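PDB 4OXI: enterobactin synthetase component F-related protein from Vibrio cholerae serotype O1, which probably activates glycine with ATP as glycyl-adenylate, as an adenylation domain of a lipopolysaccharide-modification pathway that gives resistance to antimicrobial peptides. Local coordinates for residues 256-268 / 301-313. Numbering follows the deposited sequence.
Sequences DRVGQYSDLTFDL and HQLTVWLSVPTVI. With GAP (glycyl-adenosine-5'-phosphate), chain B.
H301 offers its carbonyl O to R257 NH1 at 2.8 Å; the long, extended arginine chain brings the guanidinium edge over that carbonyl, above its plane. L303 follows, laying CD1 3.7 Å from G259 CA, where the lack of a side chain leaves room for it and for W306. T304 suits its place because one hydroxyl does double duty, OG1 accepting from R257 N and donating to D256 OD1 (2.8 Å), whose other oxygen pairs with R331. T304 N and V305 N share R257 O, and V305 O takes a straight bond from G259 N (2.9 Å, 173°); this single parallel bridge joins edge strands 305-308 and 257-260 of two mixed sheets. W306 CH2 reaches Y261 CD1 at 3.6 Å, the rings inclined at 52°, while NE1 donates to S308 OG. Waters link L307 O to Y261 N and S262 N, and the L307 side chain crosses L268 at about a right angle. Small S308 lets CB approach Y261 CD2. Branched V309 meets the F266 ring edge, and V312 CG2 lies 3.5 Å from Y261 CZ. Polar bonds thus hold the 256-259 end, while apolar contacts of L307 and V309 reach L268 and F266, beside the glycyl-adenylate whose amine D267 OD1 binds.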
# COMPACT_ATOMS: atom_id res chain seq x y z
N ASP A 256 -1.67 -0.55 -22.84
CA ASP A 256 -1.53 -1.44 -21.69
C ASP A 256 -2.79 -1.41 -20.80
O ASP A 256 -3.50 -0.39 -20.76
CB ASP A 256 -0.28 -1.08 -20.88
CG ASP A 256 1.00 -1.70 -21.47
OD1 ASP A 256 1.01 -2.93 -21.71
OD2 ASP A 256 2.00 -0.98 -21.68
N ARG A 257 -3.06 -2.52 -20.13
CA ARG A 257 -4.17 -2.64 -19.19
C ARG A 257 -3.61 -3.04 -17.85
O ARG A 257 -3.03 -4.12 -17.71
CB ARG A 257 -5.17 -3.71 -19.65
CG ARG A 257 -5.85 -3.38 -20.97
CD ARG A 257 -6.88 -4.44 -21.33
NE ARG A 257 -7.66 -4.05 -22.50
CZ ARG A 257 -8.80 -4.61 -22.86
NH1 ARG A 257 -9.32 -5.62 -22.15
NH2 ARG A 257 -9.43 -4.17 -23.93
N VAL A 258 -3.76 -2.16 -16.87
CA VAL A 258 -3.10 -2.32 -15.59
C VAL A 258 -4.07 -2.79 -14.52
O VAL A 258 -5.12 -2.17 -14.30
CB VAL A 258 -2.47 -1.00 -15.15
CG1 VAL A 258 -1.77 -1.18 -13.81
CG2 VAL A 258 -1.49 -0.54 -16.22
N GLY A 259 -3.73 -3.89 -13.85
CA GLY A 259 -4.56 -4.36 -12.76
C GLY A 259 -4.48 -3.42 -11.57
O GLY A 259 -3.44 -2.80 -11.33
N GLN A 260 -5.59 -3.28 -10.85
CA GLN A 260 -5.58 -2.59 -9.56
C GLN A 260 -6.10 -3.58 -8.50
O GLN A 260 -7.27 -3.56 -8.14
CB GLN A 260 -6.46 -1.34 -9.62
CG GLN A 260 -6.05 -0.23 -8.66
CD GLN A 260 -6.27 -0.61 -7.20
OE1 GLN A 260 -7.35 -0.37 -6.64
NE2 GLN A 260 -5.25 -1.20 -6.57
N TYR A 261 -5.22 -4.44 -8.02
CA TYR A 261 -5.60 -5.48 -7.07
C TYR A 261 -5.60 -5.03 -5.59
O TYR A 261 -6.56 -5.29 -4.87
CB TYR A 261 -4.68 -6.69 -7.25
CG TYR A 261 -4.87 -7.79 -6.24
CD1 TYR A 261 -5.80 -8.81 -6.44
CD2 TYR A 261 -4.10 -7.82 -5.08
CE1 TYR A 261 -5.94 -9.84 -5.50
CE2 TYR A 261 -4.25 -8.83 -4.14
CZ TYR A 261 -5.16 -9.82 -4.35
OH TYR A 261 -5.27 -10.81 -3.39
N SER A 262 -4.53 -4.38 -5.14
CA SER A 262 -4.36 -4.06 -3.72
C SER A 262 -5.38 -3.05 -3.18
O SER A 262 -5.85 -2.18 -3.91
CB SER A 262 -2.95 -3.53 -3.49
OG SER A 262 -1.96 -4.45 -3.94
N ASP A 263 -5.71 -3.16 -1.89
CA ASP A 263 -6.52 -2.15 -1.21
C ASP A 263 -5.85 -0.78 -1.29
O ASP A 263 -4.62 -0.68 -1.34
CB ASP A 263 -6.73 -2.54 0.27
CG ASP A 263 -7.54 -3.84 0.45
OD1 ASP A 263 -8.41 -4.16 -0.41
OD2 ASP A 263 -7.32 -4.55 1.46
N LEU A 264 -6.67 0.28 -1.32
CA LEU A 264 -6.17 1.66 -1.40
C LEU A 264 -5.36 2.07 -0.17
O LEU A 264 -4.60 3.02 -0.22
CB LEU A 264 -7.33 2.63 -1.63
CG LEU A 264 -8.03 2.46 -2.99
CD1 LEU A 264 -9.27 3.32 -3.10
CD2 LEU A 264 -7.09 2.78 -4.14
N THR A 265 -5.54 1.36 0.94
CA THR A 265 -4.75 1.62 2.15
C THR A 265 -3.35 1.02 2.07
O THR A 265 -2.54 1.24 2.96
CB THR A 265 -5.42 1.01 3.41
OG1 THR A 265 -5.82 -0.34 3.13
CG2 THR A 265 -6.64 1.83 3.85
N PHE A 266 -3.08 0.22 1.03
CA PHE A 266 -1.77 -0.44 0.84
C PHE A 266 -1.08 0.33 -0.29
O PHE A 266 -1.72 0.60 -1.33
CB PHE A 266 -1.99 -1.90 0.42
CG PHE A 266 -0.75 -2.76 0.47
CD1 PHE A 266 0.41 -2.34 1.12
CD2 PHE A 266 -0.74 -4.01 -0.16
CE1 PHE A 266 1.56 -3.14 1.16
CE2 PHE A 266 0.41 -4.82 -0.13
CZ PHE A 266 1.55 -4.39 0.53
N ASP A 267 0.20 0.69 -0.12
CA ASP A 267 0.82 1.56 -1.11
C ASP A 267 1.06 0.93 -2.50
O ASP A 267 1.35 1.65 -3.45
CB ASP A 267 2.07 2.29 -0.57
CG ASP A 267 3.25 1.37 -0.34
OD1 ASP A 267 3.16 0.15 -0.62
OD2 ASP A 267 4.30 1.89 0.12
N LEU A 268 0.90 -0.38 -2.63
CA LEU A 268 0.91 -1.01 -3.96
C LEU A 268 -0.17 -0.41 -4.86
O LEU A 268 -0.01 -0.38 -6.08
CB LEU A 268 0.71 -2.52 -3.87
CG LEU A 268 1.80 -3.32 -3.14
CD1 LEU A 268 1.64 -4.81 -3.46
CD2 LEU A 268 3.19 -2.84 -3.52
N HIS A 301 -10.01 -9.99 -18.57
CA HIS A 301 -9.82 -8.63 -19.09
C HIS A 301 -8.56 -8.47 -19.90
O HIS A 301 -8.23 -7.35 -20.28
CB HIS A 301 -9.82 -7.59 -17.95
CG HIS A 301 -11.14 -7.44 -17.28
ND1 HIS A 301 -12.23 -6.85 -17.91
CD2 HIS A 301 -11.57 -7.81 -16.05
CE1 HIS A 301 -13.26 -6.87 -17.09
NE2 HIS A 301 -12.89 -7.44 -15.96
N GLN A 302 -7.84 -9.56 -20.16
CA GLN A 302 -6.60 -9.48 -20.92
C GLN A 302 -5.65 -8.42 -20.34
O GLN A 302 -5.14 -7.57 -21.07
CB GLN A 302 -6.91 -9.16 -22.40
CG GLN A 302 -7.66 -10.30 -23.13
CD GLN A 302 -6.80 -11.55 -23.26
OE1 GLN A 302 -5.87 -11.59 -24.07
NE2 GLN A 302 -7.08 -12.57 -22.44
N LEU A 303 -5.44 -8.45 -19.03
CA LEU A 303 -4.51 -7.51 -18.40
C LEU A 303 -3.11 -7.73 -18.92
O LEU A 303 -2.69 -8.86 -19.14
CB LEU A 303 -4.52 -7.70 -16.88
CG LEU A 303 -5.85 -7.43 -16.19
CD1 LEU A 303 -5.65 -7.29 -14.68
CD2 LEU A 303 -6.53 -6.18 -16.74
N THR A 304 -2.37 -6.64 -19.11
CA THR A 304 -1.01 -6.74 -19.62
C THR A 304 -0.01 -6.46 -18.51
O THR A 304 1.17 -6.82 -18.63
CB THR A 304 -0.78 -5.78 -20.81
OG1 THR A 304 -0.97 -4.43 -20.37
CG2 THR A 304 -1.76 -6.07 -21.94
N VAL A 305 -0.47 -5.83 -17.43
CA VAL A 305 0.40 -5.45 -16.30
C VAL A 305 -0.25 -5.80 -14.96
O VAL A 305 -1.42 -5.49 -14.73
CB VAL A 305 0.74 -3.92 -16.33
CG1 VAL A 305 1.73 -3.56 -15.24
CG2 VAL A 305 1.31 -3.51 -17.67
N TRP A 306 0.52 -6.43 -14.07
CA TRP A 306 0.01 -6.88 -12.78
C TRP A 306 0.98 -6.60 -11.63
O TRP A 306 2.18 -6.78 -11.78
CB TRP A 306 -0.27 -8.39 -12.83
CG TRP A 306 -0.82 -8.94 -11.54
CD1 TRP A 306 -0.11 -9.50 -10.52
CD2 TRP A 306 -2.20 -8.98 -11.14
NE1 TRP A 306 -0.97 -9.89 -9.50
CE2 TRP A 306 -2.26 -9.58 -9.86
CE3 TRP A 306 -3.40 -8.57 -11.74
CZ2 TRP A 306 -3.46 -9.79 -9.17
CZ3 TRP A 306 -4.60 -8.77 -11.05
CH2 TRP A 306 -4.62 -9.38 -9.79
N LEU A 307 0.44 -6.16 -10.49
CA LEU A 307 1.22 -6.02 -9.25
C LEU A 307 0.40 -6.48 -8.06
O LEU A 307 -0.75 -6.02 -7.88
CB LEU A 307 1.66 -4.57 -9.03
CG LEU A 307 2.24 -4.26 -7.64
CD1 LEU A 307 3.55 -5.01 -7.38
CD2 LEU A 307 2.48 -2.78 -7.46
N SER A 308 0.96 -7.38 -7.26
CA SER A 308 0.31 -7.80 -6.02
C SER A 308 1.33 -8.48 -5.11
O SER A 308 2.48 -8.66 -5.50
CB SER A 308 -0.82 -8.77 -6.32
OG SER A 308 -0.28 -10.00 -6.79
N VAL A 309 0.91 -8.84 -3.90
CA VAL A 309 1.72 -9.71 -3.05
C VAL A 309 1.80 -11.07 -3.75
O VAL A 309 0.93 -11.40 -4.57
CB VAL A 309 1.10 -9.87 -1.64
CG1 VAL A 309 1.22 -8.58 -0.85
CG2 VAL A 309 -0.38 -10.31 -1.73
N PRO A 310 2.84 -11.85 -3.46
CA PRO A 310 3.02 -13.12 -4.17
C PRO A 310 2.07 -14.24 -3.69
O PRO A 310 2.06 -15.32 -4.28
CB PRO A 310 4.47 -13.49 -3.87
CG PRO A 310 4.80 -12.76 -2.60
CD PRO A 310 4.04 -11.47 -2.69
N THR A 311 1.29 -13.98 -2.64
CA THR A 311 0.24 -14.89 -2.19
C THR A 311 -0.69 -15.18 -3.35
O THR A 311 -1.24 -16.28 -3.48
CB THR A 311 -0.59 -14.24 -1.06
OG1 THR A 311 0.23 -14.10 0.10
CG2 THR A 311 -1.77 -15.11 -0.69
N VAL A 312 -0.87 -14.19 -4.21
CA VAL A 312 -1.75 -14.34 -5.35
C VAL A 312 -1.38 -15.55 -6.22
O VAL A 312 -2.25 -16.24 -6.75
CB VAL A 312 -1.81 -13.03 -6.15
CG1 VAL A 312 -2.18 -13.28 -7.60
CG2 VAL A 312 -2.79 -12.07 -5.48
N ILE A 313 -0.08 -15.84 -6.32
CA ILE A 313 0.39 -16.98 -7.12
C ILE A 313 -0.04 -18.29 -6.49
O ILE A 313 -0.47 -19.21 -7.18
CB ILE A 313 1.92 -16.99 -7.26
CG1 ILE A 313 2.42 -15.66 -7.83
CG2 ILE A 313 2.35 -18.17 -8.14
CD1 ILE A 313 3.95 -15.48 -7.70
N GAP B . 5.49 -1.16 -0.02
CA GAP B . 5.34 -2.62 -0.28
C GAP B . 5.10 -3.29 1.06
O GAP B . 4.91 -4.49 1.17
PA GAP B . 4.85 -2.85 3.76
O1A GAP B . 5.35 -1.65 4.53
O2A GAP B . 3.42 -3.33 3.93
O3A GAP B . 5.13 -2.44 2.23
C5' GAP B . 7.28 -3.78 4.12
O5' GAP B . 5.87 -4.05 4.08
C4' GAP B . 8.00 -5.05 4.50
O4' GAP B . 7.57 -6.12 3.65
C3' GAP B . 9.50 -4.98 4.25
O3' GAP B . 10.17 -4.36 5.34
C2' GAP B . 9.85 -6.45 4.08
O2' GAP B . 9.89 -7.10 5.34
C1' GAP B . 8.63 -7.04 3.42
N9 GAP B . 8.86 -7.14 1.96
C8 GAP B . 8.45 -6.25 1.04
N7 GAP B . 8.81 -6.64 -0.21
C5 GAP B . 9.48 -7.81 -0.09
C6 GAP B . 10.14 -8.75 -1.01
N6 GAP B . 10.13 -8.53 -2.35
N1 GAP B . 10.72 -9.85 -0.47
C2 GAP B . 10.72 -10.08 0.86
N3 GAP B . 10.14 -9.26 1.75
C4 GAP B . 9.51 -8.13 1.35
O HOH W 1 -2.49 -4.98 -9.59
O HOH W 2 -1.93 -3.89 -6.53
O HOH W 3 -1.31 -6.98 -2.96